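Local coordinates for beta-N-acetylglucosaminidase-like protein Glycoside hydrolase family 20 (PDB 6YHH), which probably releases terminal beta-N-acetylglucosamine from chitin-derived oligosaccharides by hydrolysis, as a chitobiase of glycoside hydrolase family 20, at residues A[591-596]-A[628-633]; A[178-183]-A[206-211]. All coordinates share one frame; numbering follows the deposited sequence.

Contact 1. Residues A[591-596]-A[628-633]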
loop_
_atom_site.group_PDB
_atom_site.type_symbol
_atom_site.label_atom_id
_atom_site.label_comp_id
_atom_site.label_asym_id
_atom_site.label_seq_id
_atom_site.Cartn_x
_atom_site.Cartn_y
_atom_site.Cartn_z
ATOM N N ALA A 591 -35.991 6.636 -9.859
ATOM C CA ALA A 591 -34.749 7.347 -9.688
ATOM C C ALA A 591 -33.551 6.461 -10.142
ATOM O O ALA A 591 -32.579 6.986 -10.704
ATOM C CB ALA A 591 -34.533 7.781 -8.260
ATOM N N PHE A 592 -33.669 5.157 -9.928
ATOM C CA PHE A 592 -32.550 4.234 -10.319
ATOM C C PHE A 592 -32.489 4.130 -11.805
ATOM O O PHE A 592 -31.418 4.154 -12.388
ATOM C CB PHE A 592 -32.759 2.834 -9.708
ATOM C CG PHE A 592 -32.429 2.789 -8.254
ATOM C CD1 PHE A 592 -31.087 2.588 -7.799
ATOM C CD2 PHE A 592 -33.423 2.941 -7.304
ATOM C CE1 PHE A 592 -30.819 2.513 -6.418
ATOM C CE2 PHE A 592 -33.146 2.912 -5.966
ATOM C CZ PHE A 592 -31.843 2.720 -5.507
ATOM N N PHE A 593 -33.647 4.060 -12.450
ATOM C CA PHE A 593 -33.650 4.014 -13.910
ATOM C C PHE A 593 -33.066 5.264 -14.535
ATOM O O PHE A 593 -32.245 5.191 -15.490
ATOM C CB PHE A 593 -35.075 3.801 -14.441
ATOM C CG PHE A 593 -35.725 2.549 -13.955
ATOM C CD1 PHE A 593 -34.990 1.357 -13.784
ATOM C CD2 PHE A 593 -37.082 2.492 -13.774
ATOM C CE1 PHE A 593 -35.599 0.214 -13.314
ATOM C CE2 PHE A 593 -37.686 1.339 -13.312
ATOM C CZ PHE A 593 -36.955 0.215 -13.093
ATOM N N ASN A 594 -33.431 6.449 -14.039
ATOM C CA ASN A 594 -32.845 7.658 -14.561
ATOM C C ASN A 594 -31.311 7.663 -14.292
ATOM O O ASN A 594 -30.500 8.078 -15.164
ATOM C CB ASN A 594 -33.494 8.876 -13.952
ATOM C CG ASN A 594 -34.885 9.078 -14.450
ATOM O OD1 ASN A 594 -35.839 9.328 -13.667
ATOM N ND2 ASN A 594 -35.035 9.000 -15.673
ATOM N N LYS A 595 -30.897 7.180 -13.137
ATOM C CA LYS A 595 -29.488 7.124 -12.821
ATOM C C LYS A 595 -28.730 6.210 -13.786
ATOM O O LYS A 595 -27.639 6.616 -14.303
ATOM C CB LYS A 595 -29.259 6.596 -11.379
ATOM C CG LYS A 595 -27.788 6.563 -11.025
ATOM C CD LYS A 595 -27.531 6.130 -9.582
ATOM C CE LYS A 595 -26.031 6.250 -9.255
ATOM N NZ LYS A 595 -25.823 5.991 -7.796
ATOM N N TRP A 596 -29.269 5.027 -14.052
ATOM C CA TRP A 596 -28.575 4.076 -14.938
ATOM C C TRP A 596 -28.477 4.550 -16.379
ATOM O O TRP A 596 -27.545 4.234 -17.130
ATOM C CB TRP A 596 -29.191 2.719 -14.806
ATOM C CG TRP A 596 -29.054 2.209 -13.356
ATOM C CD1 TRP A 596 -28.049 2.451 -12.438
ATOM C CD2 TRP A 596 -29.947 1.304 -12.715
ATOM N NE1 TRP A 596 -28.298 1.775 -11.264
ATOM C CE2 TRP A 596 -29.437 1.043 -11.423
ATOM C CE3 TRP A 596 -31.074 0.644 -13.124
ATOM C CZ2 TRP A 596 -30.091 0.176 -10.524
ATOM C CZ3 TRP A 596 -31.720 -0.178 -12.255
ATOM C CH2 TRP A 596 -31.218 -0.404 -10.958
ATOM N N GLN A 628 -35.001 2.479 -19.662
ATOM C CA GLN A 628 -35.825 3.370 -20.499
ATOM C C GLN A 628 -37.236 2.815 -20.613
ATOM O O GLN A 628 -38.226 3.571 -20.548
ATOM C CB GLN A 628 -35.200 3.561 -21.913
ATOM C CG GLN A 628 -33.946 4.427 -21.934
ATOM C CD GLN A 628 -33.112 4.373 -23.262
ATOM O OE1 GLN A 628 -33.569 4.793 -24.286
ATOM N NE2 GLN A 628 -31.854 4.003 -23.174
ATOM N N GLU A 629 -37.344 1.535 -20.837
ATOM C CA GLU A 629 -38.684 0.923 -21.053
ATOM C C GLU A 629 -39.484 0.829 -19.732
ATOM O O GLU A 629 -40.739 1.137 -19.644
ATOM C CB GLU A 629 -38.584 -0.419 -21.762
ATOM C CG GLU A 629 -39.940 -0.989 -22.240
ATOM C CD GLU A 629 -40.529 -0.132 -23.364
ATOM O OE1 GLU A 629 -39.765 0.329 -24.233
ATOM O OE2 GLU A 629 -41.769 0.058 -23.363
ATOM N N LEU A 630 -38.796 0.450 -18.651
ATOM C CA LEU A 630 -39.432 0.371 -17.382
ATOM C C LEU A 630 -39.897 1.740 -16.876
ATOM O O LEU A 630 -40.897 1.805 -16.115
ATOM C CB LEU A 630 -38.532 -0.289 -16.341
ATOM C CG LEU A 630 -38.338 -1.785 -16.635
ATOM C CD1 LEU A 630 -37.212 -2.414 -15.807
ATOM C CD2 LEU A 630 -39.595 -2.584 -16.386
ATOM N N LEU A 631 -39.213 2.825 -17.218
ATOM C CA LEU A 631 -39.778 4.153 -16.913
ATOM C C LEU A 631 -41.180 4.299 -17.571
ATOM O O LEU A 631 -42.116 4.859 -16.971
ATOM C CB LEU A 631 -38.860 5.274 -17.395
ATOM C CG LEU A 631 -37.604 5.453 -16.500
ATOM C CD1 LEU A 631 -36.672 6.362 -17.222
ATOM C CD2 LEU A 631 -37.995 6.073 -15.170
ATOM N N LEU A 632 -41.316 3.799 -18.783
ATOM C CA LEU A 632 -42.635 3.904 -19.450
ATOM C C LEU A 632 -43.619 2.956 -18.817
ATOM O O LEU A 632 -44.795 3.300 -18.614
ATOM C CB LEU A 632 -42.514 3.610 -20.928
ATOM C CG LEU A 632 -41.620 4.549 -21.704
ATOM C CD1 LEU A 632 -41.326 3.915 -23.026
ATOM C CD2 LEU A 632 -42.248 5.923 -21.881
ATOM N N VAL A 633 -43.181 1.773 -18.460
ATOM C CA VAL A 633 -44.011 0.802 -17.752
ATOM C C VAL A 633 -44.570 1.406 -16.447
ATOM O O VAL A 633 -45.783 1.375 -16.221
ATOM C CB VAL A 633 -43.255 -0.479 -17.430
ATOM C CG1 VAL A 633 -44.046 -1.385 -16.528
ATOM C CG2 VAL A 633 -42.892 -1.279 -18.671
#

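Contact 2. Residues A[178-183]-A[206-211]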
loop_
_atom_site.group_PDB
_atom_site.type_symbol
_atom_site.label_atom_id
_atom_site.label_comp_id
_atom_site.label_asym_id
_atom_site.label_seq_id
_atom_site.Cartn_x
_atom_site.Cartn_y
_atom_site.Cartn_z
ATOM N N PHE A 178 -4.002 -16.950 12.067
ATOM C CA PHE A 178 -3.593 -16.668 10.670
ATOM C C PHE A 178 -2.986 -17.931 10.127
ATOM O O PHE A 178 -1.957 -18.393 10.596
ATOM C CB PHE A 178 -2.614 -15.556 10.667
ATOM C CG PHE A 178 -2.029 -15.222 9.301
ATOM C CD1 PHE A 178 -2.784 -14.539 8.351
ATOM C CD2 PHE A 178 -0.766 -15.615 8.950
ATOM C CE1 PHE A 178 -2.272 -14.236 7.117
ATOM C CE2 PHE A 178 -0.276 -15.264 7.677
ATOM C CZ PHE A 178 -1.020 -14.569 6.812
ATOM N N HIS A 179 -3.689 -18.556 9.209
ATOM C CA HIS A 179 -3.254 -19.801 8.598
ATOM C C HIS A 179 -2.582 -19.426 7.254
ATOM O O HIS A 179 -3.152 -18.831 6.360
ATOM C CB HIS A 179 -4.449 -20.735 8.489
ATOM C CG HIS A 179 -4.310 -21.925 7.597
ATOM N ND1 HIS A 179 -5.422 -22.673 7.265
ATOM C CD2 HIS A 179 -3.253 -22.511 6.949
ATOM C CE1 HIS A 179 -5.077 -23.624 6.422
ATOM N NE2 HIS A 179 -3.775 -23.559 6.224
ATOM N N TRP A 180 -1.327 -19.838 7.133
ATOM C CA TRP A 180 -0.476 -19.367 6.006
ATOM C C TRP A 180 -0.238 -20.556 5.054
ATOM O O TRP A 180 0.491 -21.522 5.363
ATOM C CB TRP A 180 0.830 -18.818 6.584
ATOM C CG TRP A 180 1.559 -17.737 5.812
ATOM C CD1 TRP A 180 1.260 -17.159 4.607
ATOM C CD2 TRP A 180 2.737 -17.056 6.300
ATOM N NE1 TRP A 180 2.142 -16.148 4.319
ATOM C CE2 TRP A 180 3.066 -16.053 5.351
ATOM C CE3 TRP A 180 3.494 -17.179 7.451
ATOM C CZ2 TRP A 180 4.139 -15.198 5.533
ATOM C CZ3 TRP A 180 4.598 -16.358 7.613
ATOM C CH2 TRP A 180 4.884 -15.369 6.654
ATOM N N HIS A 181 -0.900 -20.504 3.908
ATOM C CA HIS A 181 -0.844 -21.571 2.899
ATOM C C HIS A 181 0.320 -21.247 1.992
ATOM O O HIS A 181 0.189 -20.404 1.083
ATOM C CB HIS A 181 -2.227 -21.669 2.181
ATOM C CG HIS A 181 -2.335 -22.783 1.167
ATOM N ND1 HIS A 181 -2.811 -24.025 1.508
ATOM C CD2 HIS A 181 -2.002 -22.874 -0.153
ATOM C CE1 HIS A 181 -2.741 -24.824 0.468
ATOM N NE2 HIS A 181 -2.302 -24.141 -0.564
ATOM N N LEU A 182 1.479 -21.853 2.327
ATOM C CA LEU A 182 2.767 -21.413 1.896
ATOM C C LEU A 182 3.365 -22.185 0.704
ATOM O O LEU A 182 4.424 -21.812 0.189
ATOM C CB LEU A 182 3.746 -21.477 3.078
ATOM C CG LEU A 182 3.592 -20.425 4.153
ATOM C CD1 LEU A 182 4.211 -20.896 5.455
ATOM C CD2 LEU A 182 4.292 -19.222 3.625
ATOM N N VAL A 183 2.596 -23.151 0.203
ATOM C CA VAL A 183 2.980 -24.005 -0.880
ATOM C C VAL A 183 1.744 -24.534 -1.595
ATOM O O VAL A 183 0.744 -24.872 -0.937
ATOM C CB VAL A 183 3.783 -25.255 -0.371
ATOM C CG1 VAL A 183 4.276 -26.004 -1.608
ATOM C CG2 VAL A 183 4.904 -24.823 0.629
ATOM N N LEU A 206 9.842 -15.553 -5.726
ATOM C CA LEU A 206 8.794 -14.921 -4.884
ATOM C C LEU A 206 8.625 -15.833 -3.659
ATOM O O LEU A 206 8.149 -16.972 -3.787
ATOM C CB LEU A 206 7.508 -14.843 -5.690
ATOM C CG LEU A 206 7.509 -13.953 -6.898
ATOM C CD1 LEU A 206 6.217 -14.083 -7.667
ATOM C CD2 LEU A 206 7.767 -12.522 -6.497
ATOM N N TYR A 207 9.077 -15.364 -2.479
ATOM C CA TYR A 207 9.083 -16.152 -1.278
ATOM C C TYR A 207 9.361 -15.280 -0.070
ATOM O O TYR A 207 9.842 -14.158 -0.212
ATOM C CB TYR A 207 10.104 -17.358 -1.324
ATOM C CG TYR A 207 11.554 -16.894 -1.461
ATOM C CD1 TYR A 207 12.083 -16.613 -2.734
ATOM C CD2 TYR A 207 12.357 -16.753 -0.385
ATOM C CE1 TYR A 207 13.375 -16.141 -2.882
ATOM C CE2 TYR A 207 13.672 -16.292 -0.530
ATOM C CZ TYR A 207 14.163 -16.023 -1.758
ATOM O OH TYR A 207 15.468 -15.612 -1.891
ATOM N N TYR A 208 9.013 -15.820 1.082
ATOM C CA TYR A 208 9.334 -15.175 2.352
ATOM C C TYR A 208 10.661 -15.713 2.879
ATOM O O TYR A 208 10.889 -16.937 2.892
ATOM C CB TYR A 208 8.338 -15.462 3.391
ATOM C CG TYR A 208 6.906 -15.137 2.943
ATOM C CD1 TYR A 208 6.466 -13.831 2.888
ATOM C CD2 TYR A 208 6.017 -16.153 2.623
ATOM C CE1 TYR A 208 5.160 -13.559 2.443
ATOM C CE2 TYR A 208 4.709 -15.879 2.246
ATOM C CZ TYR A 208 4.297 -14.582 2.208
ATOM O OH TYR A 208 2.970 -14.341 1.808
ATOM N N THR A 209 11.546 -14.799 3.264
ATOM C CA THR A 209 12.780 -15.263 3.905
ATOM C C THR A 209 12.472 -15.811 5.281
ATOM O O THR A 209 11.468 -15.518 5.887
ATOM C CB THR A 209 13.862 -14.174 4.011
ATOM O OG1 THR A 209 13.481 -13.201 5.015
ATOM C CG2 THR A 209 14.113 -13.505 2.734
ATOM N N GLN A 210 13.413 -16.569 5.842
ATOM C CA GLN A 210 13.261 -17.097 7.239
ATOM C C GLN A 210 13.133 -15.951 8.243
ATOM O O GLN A 210 12.349 -16.006 9.153
ATOM C CB GLN A 210 14.397 -18.081 7.609
ATOM C CG GLN A 210 14.426 -19.245 6.630
ATOM C CD GLN A 210 15.282 -20.396 7.089
ATOM O OE1 GLN A 210 16.032 -20.274 8.060
ATOM N NE2 GLN A 210 15.114 -21.542 6.449
ATOM N N GLU A 211 13.936 -14.876 8.038
ATOM C CA GLU A 211 13.923 -13.773 8.944
ATOM C C GLU A 211 12.540 -13.057 8.800
ATOM O O GLU A 211 11.984 -12.658 9.822
ATOM C CB GLU A 211 15.018 -12.775 8.667
ATOM C CG GLU A 211 14.884 -11.492 9.484
ATOM C CD GLU A 211 15.868 -10.399 8.964
ATOM O OE1 GLU A 211 15.405 -9.588 8.076
ATOM O OE2 GLU A 211 17.014 -10.458 9.475
#

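Contact 1. Residues A[591-596]-A[628-633]
Phe593 and Leu631 hold the closest CA atoms, 6.8 Å apart, where two helical turns run nearly antiparallel at 153° with their axes 9.3 Å from each other. The bond to CB of Phe593 is directed toward the other helix, and Leu630 lays its backbone-proximal methylene over one face of the ring: CB of Leu630 stands 3.9 Å from the ring centroid of Phe593, a CH-pi contact 28° off the ring normal. Leu630 CD1 packs near CZ and CE1 of Phe593, beyond the rim of the ring. Leu631 meets the other end of the phenylalanine, its CG 3.7 Å from Phe593 CB, while its CD2 lies in the ring plane at the edge. The segments belong to helices 583-607 and 617-634, neighbours in the helical C-terminal region, and helix 665-671 adds Leu668 and Leu671 against Phe593. With CG anti to its carbonyl carbon (chi1 -71°), Asn594 swings its amide back toward the partner helix, and its ND2 rests 3.5 Å from Leu631 CD1. No hydrogen bond links the two segments, so apolar contact carries the pairing. Lys595 forms a salt bridge with Asp566, Trp596 reaches Leu623 and Ser627 of helix 617-634, and both Trp596 and Phe592 meet Phe570 edge-to-face.

Contact 2. Residues A[178-183]-A[206-211]
Trp180 and Tyr208 meet where a strand of the catalytic TIM barrel, 177-184, faces the loop leading into helix 210-222. Trp180 carries its CG anti to the backbone N (chi1 -152°), which sends the indole off the strand toward that loop. Tyr208, with CG anti to its carbonyl carbon (chi1 -53°), brings its ring across the indole's benzo edge. The pair is edge-to-face, with planes inclined at 53° and the centroid of the indole six-membered ring 4.5 Å from that of the phenol. Trp180 CZ2 sits over the centre of the phenol, 3.4 Å from Tyr208 CZ. The same indole edge offers its N-H to the phenol oxygen: Trp180 NE1 to Tyr208 OH is a weak hydrogen bond of 3.2 Å, with the oxygen near the indole plane. That hydroxyl also bonds the backbone O of Gln158, which joins barrel strand and loops at one buried oxygen. A phenylalanine in place of Tyr208 could still pack against the indole but would probably leave Trp180 NE1 and the Gln158 carbonyl without this shared partner. Phe178 and Leu182 lie against opposite faces of the indole, offset toward its rim. Leu182 also reaches the phenol, its CD2 ending 3.6 Å from Tyr208 CE2.

Contact 2 comes first along the chain and is complete well before contact 1 begins. Their centres are 51 Å apart and their nearest atoms about 34 Å, on opposite sides of the chain's centre, and they do not touch; they share no helix, strand or sheet. Residues 178-183 and 206-211 lie in the catalytic domain, packing a barrel strand against the loop that leads into helix 210-222; Thr209 and Glu211 there also face the second subunit. Residues 591-596 and 628-633 join two helices of the C-terminal region, where no other chain reaches them. The two contacts thus belong to separate parts of the fold, one within the barrel and one in an outlying helical bundle.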